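Local coordinates for protein Endonuclease/exonuclease/phosphatase (Beutenbergia cavernae DSM 12333, PDB 4RUW) that belongs to the endonuclease/exonuclease/phosphatase family of the DNase I-like clan, carries a bound zinc ion and has an additional immunoglobulin-like domain, at residues Glu169-Gly174 with Ala207-Asp212. Residues are numbered along the deposited sequence; the frame is centred on the assembly and turned at random. Where two conformers were deposited one is given.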
loop_
_atom_site.group_PDB
_atom_site.type_symbol
_atom_site.label_atom_id
_atom_site.label_comp_id
_atom_site.label_asym_id
_atom_site.label_seq_id
_atom_site.Cartn_x
_atom_site.Cartn_y
_atom_site.Cartn_z
ATOM N N GLU A 169 -9.227 16.264 -11.978
ATOM C CA GLU A 169 -9.577 17.631 -12.351
ATOM C C GLU A 169 -8.391 18.462 -12.841
ATOM O O GLU A 169 -8.545 19.307 -13.711
ATOM C CB GLU A 169 -10.302 18.324 -11.190
ATOM C CG GLU A 169 -10.809 19.736 -11.481
ATOM C CD GLU A 169 -11.924 19.802 -12.521
ATOM O OE1 GLU A 169 -12.501 18.751 -12.885
ATOM O OE2 GLU A 169 -12.226 20.925 -12.979
ATOM N N ASN A 170 -7.207 18.236 -12.289
ATOM C CA ASN A 170 -6.044 18.989 -12.756
ATOM C C ASN A 170 -5.561 18.527 -14.124
ATOM O O ASN A 170 -5.197 19.339 -14.968
ATOM C CB ASN A 170 -4.913 18.936 -11.735
ATOM C CG ASN A 170 -5.315 19.545 -10.413
ATOM O OD1 ASN A 170 -5.456 20.764 -10.299
ATOM N ND2 ASN A 170 -5.511 18.702 -9.405
ATOM N N TYR A 171 -5.572 17.218 -14.342
ATOM C CA TYR A 171 -5.181 16.650 -15.624
ATOM C C TYR A 171 -6.149 17.053 -16.734
ATOM O O TYR A 171 -5.730 17.431 -17.826
ATOM C CB TYR A 171 -5.108 15.130 -15.503
ATOM C CG TYR A 171 -4.817 14.374 -16.773
ATOM C CD1 TYR A 171 -3.629 14.563 -17.463
ATOM C CD2 TYR A 171 -5.714 13.431 -17.250
ATOM C CE1 TYR A 171 -3.350 13.847 -18.615
ATOM C CE2 TYR A 171 -5.445 12.709 -18.393
ATOM C CZ TYR A 171 -4.262 12.924 -19.076
ATOM O OH TYR A 171 -3.988 12.210 -20.221
ATOM N N GLU A 172 -7.429 17.001 -16.451
ATOM C CA GLU A 172 -8.472 17.238 -17.440
ATOM C C GLU A 172 -9.701 17.822 -16.754
ATOM O O GLU A 172 -10.541 17.127 -16.365
ATOM C CB GLU A 172 -8.805 15.913 -18.162
ATOM C CG GLU A 172 -9.688 15.956 -19.402
ATOM C CD GLU A 172 -10.059 14.529 -19.932
ATOM O OE1 GLU A 172 -9.319 13.580 -19.642
ATOM O OE2 GLU A 172 -11.070 14.383 -20.657
ATOM N N PRO A 173 -9.750 19.146 -16.617
ATOM C CA PRO A 173 -10.907 19.743 -15.938
ATOM C C PRO A 173 -12.217 19.325 -16.599
ATOM O O PRO A 173 -12.336 19.396 -17.824
ATOM C CB PRO A 173 -10.665 21.246 -16.090
ATOM C CG PRO A 173 -9.170 21.370 -16.207
ATOM C CD PRO A 173 -8.693 20.129 -16.911
ATOM N N GLY A 174 -13.162 18.848 -15.794
ATOM C CA GLY A 174 -14.459 18.425 -16.287
ATOM C C GLY A 174 -14.436 17.153 -17.118
ATOM O O GLY A 174 -15.430 16.819 -17.755
ATOM N N ALA A 207 3.160 17.465 -13.634
ATOM C CA ALA A 207 2.802 18.182 -12.422
ATOM C C ALA A 207 1.303 18.103 -12.133
ATOM O O ALA A 207 0.909 17.848 -10.995
ATOM C CB ALA A 207 3.269 19.629 -12.499
ATOM N N VAL A 208 0.464 18.294 -13.152
ATOM C CA VAL A 208 -0.975 18.223 -12.919
ATOM C C VAL A 208 -1.415 16.813 -12.495
ATOM O O VAL A 208 -2.314 16.669 -11.658
ATOM C CB VAL A 208 -1.834 18.739 -14.108
ATOM C CG1 VAL A 208 -1.668 20.240 -14.278
ATOM C CG2 VAL A 208 -1.496 18.006 -15.395
ATOM N N LEU A 209 -0.778 15.775 -13.041
ATOM C CA LEU A 209 -1.106 14.415 -12.624
ATOM C C LEU A 209 -0.710 14.155 -11.168
ATOM O O LEU A 209 -1.430 13.472 -10.440
ATOM C CB LEU A 209 -0.486 13.384 -13.568
ATOM C CG LEU A 209 -1.279 13.197 -14.865
ATOM C CD1 LEU A 209 -0.447 12.463 -15.903
ATOM C CD2 LEU A 209 -2.597 12.466 -14.588
ATOM N N VAL A 210 0.426 14.691 -10.730
ATOM C CA VAL A 210 0.802 14.554 -9.320
ATOM C C VAL A 210 -0.187 15.298 -8.407
ATOM O O VAL A 210 -0.549 14.810 -7.328
ATOM C CB VAL A 210 2.262 15.008 -9.073
ATOM C CG1 VAL A 210 2.563 15.110 -7.579
ATOM C CG2 VAL A 210 3.229 14.052 -9.761
ATOM N N GLU A 211 -0.653 16.467 -8.842
ATOM C CA GLU A 211 -1.696 17.153 -8.083
ATOM C C GLU A 211 -2.964 16.303 -7.998
ATOM O O GLU A 211 -3.629 16.271 -6.966
ATOM C CB GLU A 211 -1.989 18.538 -8.663
ATOM C CG GLU A 211 -0.807 19.505 -8.568
ATOM C CD GLU A 211 -0.282 19.693 -7.140
ATOM O OE1 GLU A 211 -1.069 19.609 -6.173
ATOM O OE2 GLU A 211 0.934 19.933 -6.981
ATOM N N ASP A 212 -3.284 15.586 -9.070
ATOM C CA ASP A 212 -4.402 14.654 -9.014
ATOM C C ASP A 212 -4.124 13.480 -8.074
ATOM O O ASP A 212 -5.017 13.093 -7.323
ATOM C CB ASP A 212 -4.794 14.151 -10.403
ATOM C CG ASP A 212 -5.519 15.203 -11.219
ATOM O OD1 ASP A 212 -6.039 16.176 -10.621
ATOM O OD2 ASP A 212 -5.578 15.049 -12.453
HETATM O O HOH W 1 -8.345 15.926 -9.159
#
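Asp212, on the first turns of helix 207-222, presents its carboxylate to the backbone of Asn170 and Tyr171 in the loop between strands 157-166 and 179-188. Its two oxygens divide the work. OD1 takes the Asn170 N-H through its syn lone pair at 2.9 Å, with an N-H...O angle of 150°, while OD2 accepts from Tyr171 N, also at 2.9 Å and on its syn side but tilted from the carboxylate plane. Two successive amides thus meet one carboxylate, which fixes its rotation. The Asn170 amide adds a third bond by folding back beside its own backbone N: ND2 reaches OD1 at 2.9 Å from the anti side, tilted out of the carboxylate plane, and the two flat groups lie 33° apart. Water 1 also donates to OD1 at 2.7 Å and accepts from Glu169 N, and Asn168 ND2 from just before the loop segment reaches OD2. Asn170 CB meanwhile packs 3.4 Å from the carbonyl O of Val208.

The Tyr171 side chain lies beside Leu209, its CG anti to the backbone N. Leu209 runs alongside it, and CD2 sits over one ring face, 4.0 Å from the ring centroid and 29° off the normal, a CH-pi contact. Val208 CG2 fills in against Tyr171 CA at 3.9 Å.

Chemically, the carboxylate of the buried residue Asp212 receives protein donors at both oxygens, those across the contact coming from residues 169-171, whose backbone angles are helical although they form no regular helix. This dense set of N-H donors would be expected to favour the ionised form of Asp212 and to tie the loop to the helix's first turns.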